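PDB 3DLU: signal recognition particle 19 kDa protein from Pyrococcus furiosus, which probably binds 7S RNA directly and mediates attachment of the 54 kDa subunit in the archaeal signal recognition particle, which targets nascent membrane proteins to the cytoplasmic membrane. Local coordinates for residues A[2-7]-A[79-84]; A[47-52]-A[72-77]. All blocks are in the same frame, centred on the assembly; numbering follows the deposited sequence. Where two conformers were deposited one is given.

Contact 1. Residues A[2-7]-A[79-84]; sequences GRFVVW and YGKSKS
With CG set between its own backbone N and carbonyl carbon (chi1 54°), Phe-4 holds its ring out toward the first turn of helix 81-100, where Lys-81, its CG trans to the backbone N (chi1 174°) and the chain extended to the end, runs across the ring. The methylene CB of Lys-81 stands 3.9 Å from the centroid of the Phe-4 ring, almost on the ring normal, a CH-pi contact over one face. Farther along, CG of Lys-81 lies 3.8 Å from Phe-4 CD2, so CB, CG and CD lie along the ring, while CE already approaches Val-5 O. Its ammonium passes beyond the ring to the strand backbone: Lys-81 NZ donates to Val-5 O at 2.9 Å, tilted 31° from the carbonyl plane, and also forms a salt bridge with Glu-10. The contact thus joins strand 3-6, an outer strand of the chain's three-stranded antiparallel sheet, to the start of the C-terminal helix, where Gly-80 occupies the N-cap position. One turn on, Ser-84 CB reaches Phe-4 CZ at 3.6 Å. Ser-84 OG turns back to Gly-80 O, 3.0 Å away and above the carbonyl plane; this oxygen also accepts from Ser-84 N, and the hydroxyl is hydrogen-bonded to Ser-77 as well. Near the chain start, a water donates to Tyr-79 O at 2.8 Å and accepts a weak bond from Gly-2 N.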
loop_
_atom_site.group_PDB
_atom_site.type_symbol
_atom_site.label_atom_id
_atom_site.label_comp_id
_atom_site.label_asym_id
_atom_site.label_seq_id
_atom_site.Cartn_x
_atom_site.Cartn_y
_atom_site.Cartn_z
ATOM N N GLY A 2 16.433 -16.581 7.403
ATOM C CA GLY A 2 15.671 -15.604 8.156
ATOM C C GLY A 2 14.754 -14.783 7.273
ATOM O O GLY A 2 14.894 -14.768 6.054
ATOM N N ARG A 3 13.813 -14.092 7.902
ATOM C CA ARG A 3 12.863 -13.247 7.206
ATOM C C ARG A 3 13.267 -11.780 7.379
ATOM O O ARG A 3 13.648 -11.364 8.465
ATOM C CB ARG A 3 11.470 -13.494 7.780
ATOM C CG ARG A 3 10.344 -12.801 7.068
ATOM C CD ARG A 3 9.021 -13.185 7.730
ATOM N NE ARG A 3 8.676 -14.587 7.499
ATOM C CZ ARG A 3 7.445 -15.077 7.640
ATOM N NH1 ARG A 3 6.454 -14.275 8.011
ATOM N NH2 ARG A 3 7.197 -16.361 7.397
ATOM N N PHE A 4 13.213 -11.003 6.301
ATOM C CA PHE A 4 13.559 -9.585 6.378
ATOM C C PHE A 4 12.914 -8.812 5.242
ATOM O O PHE A 4 12.408 -9.399 4.285
ATOM C CB PHE A 4 15.085 -9.379 6.367
ATOM C CG PHE A 4 15.772 -10.044 5.206
ATOM C CD1 PHE A 4 16.333 -11.306 5.344
ATOM C CD2 PHE A 4 15.830 -9.422 3.969
ATOM C CE1 PHE A 4 16.951 -11.931 4.269
ATOM C CE2 PHE A 4 16.447 -10.043 2.881
ATOM C CZ PHE A 4 17.008 -11.295 3.032
ATOM N N VAL A 5 12.946 -7.490 5.350
ATOM C CA VAL A 5 12.397 -6.628 4.326
ATOM C C VAL A 5 13.479 -6.249 3.311
ATOM O O VAL A 5 14.644 -6.077 3.663
ATOM C CB VAL A 5 11.782 -5.349 4.951
ATOM C CG1 VAL A 5 12.854 -4.519 5.665
ATOM C CG2 VAL A 5 11.072 -4.523 3.894
ATOM N N VAL A 6 13.081 -6.162 2.050
ATOM C CA VAL A 6 13.905 -5.549 1.012
ATOM C C VAL A 6 13.203 -4.291 0.519
ATOM O O VAL A 6 12.048 -4.320 0.080
ATOM C CB VAL A 6 14.182 -6.507 -0.152
ATOM C CG1 VAL A 6 14.997 -5.800 -1.256
ATOM C CG2 VAL A 6 14.929 -7.750 0.347
ATOM N N TRP A 7 13.899 -3.170 0.626
ATOM C CA TRP A 7 13.390 -1.902 0.147
ATOM C C TRP A 7 14.221 -1.591 -1.118
ATOM O O TRP A 7 15.453 -1.581 -1.054
ATOM C CB TRP A 7 13.548 -0.858 1.270
ATOM C CG TRP A 7 13.216 0.547 0.882
ATOM C CD1 TRP A 7 12.090 0.978 0.243
ATOM C CD2 TRP A 7 14.002 1.717 1.148
ATOM N NE1 TRP A 7 12.139 2.349 0.067
ATOM C CE2 TRP A 7 13.302 2.822 0.619
ATOM C CE3 TRP A 7 15.233 1.935 1.774
ATOM C CZ2 TRP A 7 13.795 4.133 0.699
ATOM C CZ3 TRP A 7 15.723 3.241 1.852
ATOM C CH2 TRP A 7 15.001 4.317 1.312
ATOM N N TYR A 79 20.509 -16.794 3.515
ATOM C CA TYR A 79 21.624 -15.866 3.729
ATOM C C TYR A 79 21.178 -14.644 4.510
ATOM O O TYR A 79 19.991 -14.349 4.579
ATOM C CB TYR A 79 22.218 -15.420 2.393
ATOM C CG TYR A 79 22.501 -16.569 1.457
ATOM C CD1 TYR A 79 23.548 -17.441 1.702
ATOM C CD2 TYR A 79 21.709 -16.794 0.341
ATOM C CE1 TYR A 79 23.801 -18.502 0.856
ATOM C CE2 TYR A 79 21.953 -17.852 -0.508
ATOM C CZ TYR A 79 23.002 -18.702 -0.247
ATOM O OH TYR A 79 23.254 -19.758 -1.095
ATOM N N GLY A 80 22.139 -13.929 5.082
ATOM C CA GLY A 80 21.842 -12.675 5.753
ATOM C C GLY A 80 21.400 -11.641 4.737
ATOM O O GLY A 80 21.618 -11.808 3.537
ATOM N N LYS A 81 20.781 -10.566 5.208
ATOM C CA LYS A 81 20.227 -9.578 4.299
ATOM C C LYS A 81 21.287 -8.970 3.366
ATOM O O LYS A 81 21.044 -8.824 2.177
ATOM C CB LYS A 81 19.500 -8.470 5.063
ATOM C CG LYS A 81 19.028 -7.320 4.174
ATOM C CD LYS A 81 18.098 -6.379 4.929
ATOM C CE LYS A 81 17.754 -5.150 4.101
ATOM N NZ LYS A 81 16.679 -4.340 4.742
ATOM N N SER A 82 22.449 -8.613 3.902
ATOM C CA SER A 82 23.453 -7.939 3.086
ATOM C C SER A 82 23.852 -8.800 1.877
ATOM O O SER A 82 23.888 -8.323 0.741
ATOM C CB SER A 82 24.676 -7.567 3.925
ATOM O OG SER A 82 25.637 -6.900 3.128
ATOM N N LYS A 83 24.136 -10.074 2.116
ATOM C CA LYS A 83 24.491 -10.967 1.019
ATOM C C LYS A 83 23.312 -11.208 0.075
ATOM O O LYS A 83 23.493 -11.306 -1.138
ATOM C CB LYS A 83 25.036 -12.297 1.540
ATOM C CG LYS A 83 25.299 -13.318 0.441
ATOM C CD LYS A 83 26.254 -12.765 -0.625
ATOM C CE LYS A 83 26.656 -13.849 -1.622
ATOM N NZ LYS A 83 27.533 -13.342 -2.730
ATOM N N SER A 84 22.110 -11.323 0.629
ATOM C CA SER A 84 20.921 -11.514 -0.199
ATOM C C SER A 84 20.682 -10.322 -1.140
ATOM O O SER A 84 20.281 -10.507 -2.281
ATOM C CB SER A 84 19.684 -11.750 0.686
ATOM O OG SER A 84 19.828 -12.933 1.465
HETATM O O HOH W 1 18.700 -14.316 7.010
#

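Contact 2. Residues A[47-52]-A[72-77]; sequences KVIRVE and MIVLES
Ile-49 and Arg-50 both face Val-74 in a classic beta bulge: Ile-49 N and Arg-50 N donate to Val-74 O at 2.8 and 3.3 Å, from the same face of its plane. Ile-49 CB rests 3.7 Å from Val-74 CG1, which CG2 of Ile-49 also touches. Its other branch leads to Glu-76: CG1 meets Glu-76 CG, and CD1 ends 4.0 Å from Glu-76 OE1. Cut back to an alanine, Ile-49 would lose CG1, CG2 and CD1, which would probably open a gap between Val-74 CG1 and the Glu-76 side chain. The extended Arg-50 chain crosses Met-72 at about a right angle, its NH1 3.4 Å from SD; Met-72 CE lies at the guanidinium edge, in plane, and Glu-52 CB over one face, offset toward the rim. The charge is met by Asp-54 of the third subunit and Glu-52 of the second. On the face bearing Val-48, Val-51, Ile-73 and Leu-75, the side chains of Val-48 and Leu-75 lie side by side, pointing the same way. Helix 34-43 covers this face through Val-51, Ile-73 and Leu-75, while strand 68-76, paired here with strand 47-56 in an antiparallel hairpin, has strand 3-6 along its other edge.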
loop_
_atom_site.group_PDB
_atom_site.type_symbol
_atom_site.label_atom_id
_atom_site.label_comp_id
_atom_site.label_asym_id
_atom_site.label_seq_id
_atom_site.Cartn_x
_atom_site.Cartn_y
_atom_site.Cartn_z
ATOM N N LYS A 47 12.071 -17.309 -0.472
ATOM C CA LYS A 47 10.621 -17.391 -0.405
ATOM C C LYS A 47 10.056 -15.987 -0.260
ATOM O O LYS A 47 10.517 -15.224 0.583
ATOM C CB LYS A 47 10.185 -18.274 0.764
ATOM C CG LYS A 47 8.678 -18.396 0.881
ATOM C CD LYS A 47 8.289 -19.355 1.991
ATOM C CE LYS A 47 6.802 -19.689 1.920
ATOM N NZ LYS A 47 6.354 -20.488 3.093
ATOM N N VAL A 48 9.081 -15.649 -1.100
ATOM C CA VAL A 48 8.425 -14.346 -1.038
ATOM C C VAL A 48 7.198 -14.380 -0.125
ATOM O O VAL A 48 6.260 -15.152 -0.347
ATOM C CB VAL A 48 8.038 -13.849 -2.438
ATOM C CG1 VAL A 48 7.409 -12.479 -2.365
ATOM C CG2 VAL A 48 9.273 -13.822 -3.335
ATOM N N ILE A 49 7.232 -13.528 0.894
ATOM C CA ILE A 49 6.222 -13.471 1.952
ATOM C C ILE A 49 5.187 -12.356 1.719
ATOM O O ILE A 49 3.976 -12.578 1.854
ATOM C CB ILE A 49 6.906 -13.276 3.328
ATOM C CG1 ILE A 49 7.911 -14.407 3.603
ATOM C CG2 ILE A 49 5.884 -13.142 4.456
ATOM C CD1 ILE A 49 7.312 -15.814 3.484
ATOM N N ARG A 50 5.662 -11.158 1.386
ATOM C CA ARG A 50 4.781 -10.023 1.070
ATOM C C ARG A 50 5.383 -9.176 -0.042
ATOM O O ARG A 50 6.584 -8.955 -0.063
ATOM C CB ARG A 50 4.572 -9.114 2.290
ATOM C CG ARG A 50 3.822 -7.804 1.932
ATOM C CD ARG A 50 3.542 -6.912 3.146
ATOM N NE ARG A 50 2.533 -5.882 2.866
ATOM C CZ ARG A 50 2.715 -4.572 3.035
ATOM N NH1 ARG A 50 3.875 -4.103 3.475
ATOM N NH2 ARG A 50 1.725 -3.721 2.772
ATOM N N VAL A 51 4.548 -8.692 -0.950
ATOM C CA VAL A 51 4.990 -7.724 -1.954
ATOM C C VAL A 51 4.023 -6.560 -1.961
ATOM O O VAL A 51 2.837 -6.757 -2.165
ATOM C CB VAL A 51 4.990 -8.337 -3.367
ATOM C CG1 VAL A 51 5.558 -7.342 -4.392
ATOM C CG2 VAL A 51 5.769 -9.628 -3.384
ATOM N N GLU A 52 4.504 -5.344 -1.737
ATOM C CA GLU A 52 3.617 -4.192 -1.836
ATOM C C GLU A 52 4.220 -3.219 -2.814
ATOM O O GLU A 52 5.430 -2.991 -2.796
ATOM C CB GLU A 52 3.432 -3.491 -0.486
ATOM C CG GLU A 52 2.247 -2.508 -0.454
ATOM C CD GLU A 52 2.554 -1.147 -1.068
ATOM O OE1 GLU A 52 3.727 -0.733 -1.046
ATOM O OE2 GLU A 52 1.613 -0.483 -1.561
ATOM N N MET A 72 7.957 -2.445 -1.252
ATOM C CA MET A 72 8.771 -3.244 -0.345
ATOM C C MET A 72 8.430 -4.703 -0.519
ATOM O O MET A 72 7.336 -5.051 -0.985
ATOM C CB MET A 72 8.567 -2.836 1.123
ATOM C CG MET A 72 7.179 -3.180 1.694
ATOM S SD MET A 72 7.015 -4.814 2.468
ATOM C CE MET A 72 7.264 -4.420 4.230
ATOM N N ILE A 73 9.379 -5.556 -0.174
ATOM C CA ILE A 73 9.203 -6.994 -0.313
ATOM C C ILE A 73 9.655 -7.610 0.989
ATOM O O ILE A 73 10.700 -7.244 1.518
ATOM C CB ILE A 73 10.073 -7.597 -1.454
ATOM C CG1 ILE A 73 9.830 -6.897 -2.799
ATOM C CG2 ILE A 73 9.796 -9.089 -1.590
ATOM C CD1 ILE A 73 10.674 -5.651 -3.030
ATOM N N VAL A 74 8.864 -8.530 1.527
ATOM C CA VAL A 74 9.312 -9.330 2.648
ATOM C C VAL A 74 9.702 -10.681 2.073
ATOM O O VAL A 74 8.932 -11.287 1.329
ATOM C CB VAL A 74 8.189 -9.514 3.693
ATOM C CG1 VAL A 74 8.670 -10.413 4.810
ATOM C CG2 VAL A 74 7.749 -8.146 4.246
ATOM N N LEU A 75 10.915 -11.124 2.414
ATOM C CA LEU A 75 11.504 -12.350 1.891
ATOM C C LEU A 75 12.060 -13.243 3.005
ATOM O O LEU A 75 12.339 -12.772 4.103
ATOM C CB LEU A 75 12.652 -12.003 0.934
ATOM C CG LEU A 75 12.351 -11.255 -0.362
ATOM C CD1 LEU A 75 13.650 -10.905 -1.084
ATOM C CD2 LEU A 75 11.435 -12.085 -1.258
ATOM N N GLU A 76 12.216 -14.537 2.716
ATOM C CA GLU A 76 12.995 -15.417 3.574
ATOM C C GLU A 76 14.153 -15.959 2.752
ATOM O O GLU A 76 13.958 -16.372 1.614
ATOM C CB GLU A 76 12.133 -16.574 4.089
ATOM C CG GLU A 76 11.238 -16.163 5.224
ATOM C CD GLU A 76 10.310 -17.278 5.683
ATOM O OE1 GLU A 76 10.105 -18.245 4.927
ATOM O OE2 GLU A 76 9.789 -17.171 6.806
ATOM N N SER A 77 15.347 -15.969 3.330
ATOM C CA SER A 77 16.534 -16.407 2.601
ATOM C C SER A 77 17.459 -17.149 3.559
ATOM O O SER A 77 17.501 -16.821 4.738
ATOM C CB SER A 77 17.244 -15.171 2.031
ATOM O OG SER A 77 18.589 -15.435 1.675
#

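In the fold
Contacts 1 and 2, their centres 10 Å apart, meet where strand 3-6 runs antiparallel to strand 68-76, the central strand of the sheet, between 3-6 and 47-56. Val-6 N of contact 1 lies 2.7 Å from Ile-73 O of contact 2, a probable hydrogen bond, and Arg-3 NH2 makes a salt bridge of 2.8 Å to Glu-76 OE2. The chain leaves 72-77 and enters helix 81-100 almost at once, so the central strand leads directly into the helix that contact 1 sets against strand 3-6. Both contacts also reach the second subunit: Trp-7 packs on Met-72 of that copy, and Met-72 and Val-74 on its Trp-7.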